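Long-range contact in immunogenic protein MPT63/MPB63 (Mycobacterium tuberculosis, PDB 1LMI), which is a major secreted, immunogenic beta-sandwich protein of unknown biochemical function: residues A[54-68]-A[80-94]. Numbering follows the deposited sequence.
Sequences VNAIRGSVTPAVSQF and VLWQAAGPDTISGAT
The CB of S66 lies over one face of the W82 indole, and the carbonyl oxygen of V80 sits at the ring edge, in its plane. S66 CB is 3.8 Å from the centroid of the five-membered ring of W82, 18° off the normal, a CH-pi contact. With chi1 at 73°, W82 CG stays on the same side as its backbone N, and the indole turns a face to S66. This is loop packing in a beta-sandwich. The crossing that leaves strand 46-56 of one sheet for strand 68-71 of the other meets the loop between strands 77-79 and 100-109. V80, just past strand 77-79, extends its pairing with strand 68-71: V80 N donates to F68 O at 3.0 Å, from above the carbonyl plane. Next to this bond, V80 CG1 packs against V65 O. The F68 ring leads away from the loop and meets W26 edge-to-face.

V65 carries the apolar middle. Its two methyls meet I90 CG2, with V65 CG2 at 4.0 Å. Q83 crosses V65 at about a right angle, its amide near both methyls. Q83 is poorly ordered, so the amide position is uncertain; as modelled, its buried OE1 has no hydrogen-bonding partner. Further along, P63 CD packs 3.5 Å from A93 O. A water donates to both P63 O and G92 O and so bridges the backbones. S91 OG accepts from A93 N in an ST turn. At the exposed end, T62 CG2 lies by G92 O, and V61 O takes a CA-H...O contact from T94. Beside it, T62 OG1 and T94 OG1 share a short hydrogen bond of 2.5 Å.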
loop_
_atom_site.group_PDB
_atom_site.type_symbol
_atom_site.label_atom_id
_atom_site.label_comp_id
_atom_site.label_asym_id
_atom_site.label_seq_id
_atom_site.Cartn_x
_atom_site.Cartn_y
_atom_site.Cartn_z
ATOM N N VAL A 54 -5.709 -5.622 -3.881
ATOM C CA VAL A 54 -5.974 -6.546 -2.773
ATOM C C VAL A 54 -6.872 -7.676 -3.270
ATOM O O VAL A 54 -7.781 -7.457 -4.099
ATOM C CB VAL A 54 -6.554 -5.818 -1.562
ATOM C CG1 VAL A 54 -7.879 -5.135 -1.875
ATOM C CG2 VAL A 54 -6.686 -6.844 -0.436
ATOM N N ASN A 55 -6.586 -8.851 -2.794
ATOM C CA ASN A 55 -7.223 -10.102 -3.210
ATOM C C ASN A 55 -7.818 -10.778 -1.987
ATOM O O ASN A 55 -7.061 -11.109 -1.084
ATOM C CB ASN A 55 -6.158 -10.979 -3.867
ATOM C CG ASN A 55 -6.719 -12.249 -4.449
ATOM O OD1 ASN A 55 -7.926 -12.495 -4.388
ATOM N ND2 ASN A 55 -5.820 -13.053 -5.024
ATOM N N ALA A 56 -9.136 -10.935 -1.953
ATOM C CA ALA A 56 -9.778 -11.564 -0.784
ATOM C C ALA A 56 -9.707 -13.073 -0.938
ATOM O O ALA A 56 -10.551 -13.724 -1.555
ATOM C CB ALA A 56 -11.166 -11.002 -0.682
ATOM N N ILE A 57 -8.667 -13.694 -0.419
ATOM C CA ILE A 57 -8.449 -15.124 -0.673
ATOM C C ILE A 57 -9.334 -15.951 0.248
ATOM O O ILE A 57 -9.905 -16.948 -0.199
ATOM C CB ILE A 57 -6.960 -15.436 -0.503
ATOM C CG1 ILE A 57 -6.124 -14.755 -1.604
ATOM C CG2 ILE A 57 -6.690 -16.925 -0.426
ATOM C CD1 ILE A 57 -4.616 -14.864 -1.424
ATOM N N ARG A 58 -9.431 -15.530 1.515
ATOM C CA ARG A 58 -10.299 -16.216 2.470
ATOM C C ARG A 58 -11.044 -15.133 3.258
ATOM O O ARG A 58 -10.348 -14.286 3.829
ATOM C CB ARG A 58 -9.541 -17.140 3.420
ATOM C CG ARG A 58 -10.468 -17.811 4.442
ATOM C CD ARG A 58 -9.659 -18.644 5.442
ATOM N NE ARG A 58 -10.529 -19.482 6.276
ATOM C CZ ARG A 58 -10.568 -19.493 7.600
ATOM N NH1 ARG A 58 -9.761 -18.693 8.291
ATOM N NH2 ARG A 58 -11.402 -20.304 8.263
ATOM N N GLY A 59 -12.372 -15.197 3.253
ATOM C CA GLY A 59 -13.200 -14.225 3.911
ATOM C C GLY A 59 -13.390 -12.939 3.125
ATOM O O GLY A 59 -12.738 -12.725 2.096
ATOM N N SER A 60 -14.288 -12.102 3.638
ATOM C CA SER A 60 -14.499 -10.758 3.159
ATOM C C SER A 60 -13.377 -9.875 3.720
ATOM O O SER A 60 -13.088 -10.013 4.900
ATOM C CB SER A 60 -15.852 -10.195 3.604
ATOM O OG SER A 60 -15.975 -10.269 5.019
ATOM N N VAL A 61 -12.787 -9.046 2.872
ATOM C CA VAL A 61 -11.661 -8.197 3.254
ATOM C C VAL A 61 -11.993 -6.735 3.025
ATOM O O VAL A 61 -12.502 -6.349 1.972
ATOM C CB VAL A 61 -10.435 -8.610 2.407
ATOM C CG1 VAL A 61 -9.244 -7.707 2.653
ATOM C CG2 VAL A 61 -10.115 -10.080 2.684
ATOM N N THR A 62 -11.697 -5.900 4.015
ATOM C CA THR A 62 -11.737 -4.464 3.952
ATOM C C THR A 62 -10.297 -3.971 3.948
ATOM O O THR A 62 -9.563 -4.100 4.934
ATOM C CB THR A 62 -12.521 -3.860 5.124
ATOM O OG1 THR A 62 -13.794 -4.528 5.201
ATOM C CG2 THR A 62 -12.797 -2.384 4.898
ATOM N N PRO A 63 -9.792 -3.453 2.836
ATOM C CA PRO A 63 -8.344 -3.225 2.732
ATOM C C PRO A 63 -7.907 -2.085 3.661
ATOM O O PRO A 63 -8.575 -1.058 3.766
ATOM C CB PRO A 63 -8.137 -2.887 1.265
ATOM C CG PRO A 63 -9.458 -2.401 0.778
ATOM C CD PRO A 63 -10.509 -3.107 1.589
ATOM N N ALA A 64 -6.784 -2.318 4.326
ATOM C CA ALA A 64 -6.336 -1.353 5.339
ATOM C C ALA A 64 -5.380 -0.381 4.675
ATOM O O ALA A 64 -4.169 -0.400 4.915
ATOM C CB ALA A 64 -5.658 -2.113 6.457
ATOM N N VAL A 65 -5.958 0.433 3.789
ATOM C CA VAL A 65 -5.114 1.254 2.917
ATOM C C VAL A 65 -4.252 2.235 3.677
ATOM O O VAL A 65 -3.140 2.554 3.239
ATOM C CB VAL A 65 -6.012 2.017 1.910
ATOM C CG1 VAL A 65 -5.190 2.891 0.985
ATOM C CG2 VAL A 65 -6.886 1.044 1.122
ATOM N N SER A 66 -4.697 2.732 4.837
ATOM C CA SER A 66 -3.924 3.629 5.653
ATOM C C SER A 66 -2.644 2.994 6.193
ATOM O O SER A 66 -1.778 3.714 6.705
ATOM C CB SER A 66 -4.760 4.160 6.825
ATOM O OG SER A 66 -5.280 3.088 7.602
ATOM N N GLN A 67 -2.435 1.687 6.075
ATOM C CA GLN A 67 -1.238 0.986 6.522
ATOM C C GLN A 67 -0.074 1.135 5.551
ATOM O O GLN A 67 1.037 0.749 5.915
ATOM C CB GLN A 67 -1.515 -0.521 6.750
ATOM C CG GLN A 67 -2.479 -0.803 7.894
ATOM C CD GLN A 67 -2.556 -2.289 8.196
ATOM O OE1 GLN A 67 -2.070 -3.122 7.443
ATOM N NE2 GLN A 67 -3.160 -2.596 9.345
ATOM N N PHE A 68 -0.318 1.695 4.356
ATOM C CA PHE A 68 0.754 1.788 3.364
ATOM C C PHE A 68 1.714 2.944 3.619
ATOM O O PHE A 68 1.405 4.010 4.200
ATOM C CB PHE A 68 0.198 1.976 1.955
ATOM C CG PHE A 68 -0.271 0.721 1.247
ATOM C CD1 PHE A 68 0.627 -0.285 0.987
ATOM C CD2 PHE A 68 -1.576 0.596 0.837
ATOM C CE1 PHE A 68 0.204 -1.427 0.327
ATOM C CE2 PHE A 68 -2.011 -0.541 0.187
ATOM C CZ PHE A 68 -1.114 -1.553 -0.062
ATOM N N VAL A 80 1.268 6.913 3.303
ATOM C CA VAL A 80 0.247 7.004 2.280
ATOM C C VAL A 80 -0.675 8.184 2.546
ATOM O O VAL A 80 -0.966 8.516 3.704
ATOM C CB VAL A 80 -0.513 5.672 2.201
ATOM C CG1 VAL A 80 -1.431 5.394 3.403
ATOM C CG2 VAL A 80 -1.405 5.626 0.948
ATOM N N LEU A 81 -1.096 8.816 1.452
ATOM C CA LEU A 81 -2.065 9.899 1.556
ATOM C C LEU A 81 -3.449 9.276 1.540
ATOM O O LEU A 81 -4.176 9.345 0.554
ATOM C CB LEU A 81 -1.891 10.881 0.397
ATOM C CG LEU A 81 -0.514 11.543 0.402
ATOM C CD1 LEU A 81 -0.488 12.705 -0.580
ATOM C CD2 LEU A 81 -0.161 12.035 1.798
ATOM N N TRP A 82 -3.755 8.597 2.654
ATOM C CA TRP A 82 -4.862 7.675 2.659
ATOM C C TRP A 82 -6.535 9.371 2.829
ATOM O O TRP A 82 -6.019 9.869 3.781
ATOM C CB TRP A 82 -5.029 6.784 3.850
ATOM C CG TRP A 82 -5.508 7.287 5.164
ATOM C CD1 TRP A 82 -6.738 7.042 5.722
ATOM C CD2 TRP A 82 -4.812 8.111 6.106
ATOM N NE1 TRP A 82 -6.841 7.664 6.945
ATOM C CE2 TRP A 82 -5.669 8.327 7.202
ATOM C CE3 TRP A 82 -3.538 8.687 6.120
ATOM C CZ2 TRP A 82 -5.318 9.089 8.313
ATOM C CZ3 TRP A 82 -3.201 9.442 7.226
ATOM C CH2 TRP A 82 -4.065 9.646 8.305
ATOM N N GLN A 83 -7.493 8.828 2.221
ATOM C CA GLN A 83 -7.736 7.922 1.121
ATOM C C GLN A 83 -7.167 8.578 -0.147
ATOM O O GLN A 83 -6.071 8.118 -0.538
ATOM C CB GLN A 83 -9.199 7.518 0.999
ATOM C CG GLN A 83 -9.523 6.266 1.810
ATOM C CD GLN A 83 -8.831 5.012 1.320
ATOM O OE1 GLN A 83 -7.709 5.047 0.813
ATOM N NE2 GLN A 83 -9.505 3.872 1.476
ATOM N N ALA A 84 -7.383 9.870 -0.311
ATOM C CA ALA A 84 -8.507 10.695 0.080
ATOM C C ALA A 84 -9.073 11.370 -1.168
ATOM O O ALA A 84 -10.130 10.988 -1.673
ATOM C CB ALA A 84 -8.113 11.718 1.131
ATOM N N ALA A 85 -8.358 12.368 -1.696
ATOM C CA ALA A 85 -8.751 12.886 -3.004
ATOM C C ALA A 85 -8.305 11.854 -4.053
ATOM O O ALA A 85 -8.860 10.749 -4.023
ATOM C CB ALA A 85 -8.158 14.242 -3.296
ATOM N N GLY A 86 -7.136 12.098 -4.608
ATOM C CA GLY A 86 -6.322 11.310 -5.490
ATOM C C GLY A 86 -7.045 10.607 -6.619
ATOM O O GLY A 86 -8.072 9.957 -6.418
ATOM N N PRO A 87 -6.518 10.740 -7.840
ATOM C CA PRO A 87 -7.135 10.114 -8.993
ATOM C C PRO A 87 -6.974 8.588 -9.012
ATOM O O PRO A 87 -5.913 8.069 -8.665
ATOM C CB PRO A 87 -6.388 10.698 -10.192
ATOM C CG PRO A 87 -5.185 11.379 -9.658
ATOM C CD PRO A 87 -5.320 11.516 -8.177
ATOM N N ASP A 88 -8.062 7.956 -9.434
ATOM C CA ASP A 88 -8.194 6.513 -9.575
ATOM C C ASP A 88 -7.654 5.815 -8.331
ATOM O O ASP A 88 -6.950 4.804 -8.470
ATOM C CB ASP A 88 -7.445 6.026 -10.807
ATOM C CG ASP A 88 -7.601 6.986 -11.975
ATOM O OD1 ASP A 88 -8.772 7.255 -12.327
ATOM O OD2 ASP A 88 -6.566 7.445 -12.505
ATOM N N THR A 89 -7.991 6.366 -7.180
ATOM C CA THR A 89 -7.593 5.793 -5.910
ATOM C C THR A 89 -8.244 4.430 -5.693
ATOM O O THR A 89 -9.416 4.221 -6.007
ATOM C CB THR A 89 -7.956 6.723 -4.737
ATOM O OG1 THR A 89 -7.116 7.890 -4.786
ATOM C CG2 THR A 89 -7.651 6.079 -3.397
ATOM N N ILE A 90 -7.516 3.481 -5.117
ATOM C CA ILE A 90 -8.166 2.234 -4.717
ATOM C C ILE A 90 -9.333 2.519 -3.766
ATOM O O ILE A 90 -9.284 3.455 -2.945
ATOM C CB ILE A 90 -7.152 1.277 -4.072
ATOM C CG1 ILE A 90 -7.705 -0.131 -3.847
ATOM C CG2 ILE A 90 -6.570 1.883 -2.795
ATOM C CD1 ILE A 90 -6.630 -1.168 -3.544
ATOM N N SER A 91 -10.369 1.709 -3.947
ATOM C CA SER A 91 -11.565 1.862 -3.110
ATOM C C SER A 91 -11.328 1.303 -1.728
ATOM O O SER A 91 -10.642 0.296 -1.568
ATOM C CB SER A 91 -12.749 1.135 -3.772
ATOM O OG SER A 91 -13.905 1.118 -2.931
ATOM N N GLY A 92 -11.930 1.922 -0.706
ATOM C CA GLY A 92 -11.764 1.302 0.609
ATOM C C GLY A 92 -12.905 0.344 0.920
ATOM O O GLY A 92 -12.977 -0.142 2.059
ATOM N N ALA A 93 -13.788 0.075 -0.051
ATOM C CA ALA A 93 -14.936 -0.796 0.227
ATOM C C ALA A 93 -14.570 -2.249 0.509
ATOM O O ALA A 93 -13.574 -2.775 0.002
ATOM C CB ALA A 93 -15.902 -0.762 -0.959
ATOM N N THR A 94 -15.400 -2.908 1.324
ATOM C CA THR A 94 -15.240 -4.321 1.646
ATOM C C THR A 94 -15.506 -5.173 0.416
ATOM O O THR A 94 -16.459 -4.957 -0.333
ATOM C CB THR A 94 -16.230 -4.737 2.755
ATOM O OG1 THR A 94 -15.927 -3.974 3.928
ATOM C CG2 THR A 94 -16.094 -6.182 3.181
HETATM O O HOH W 1 -10.855 0.364 3.693
#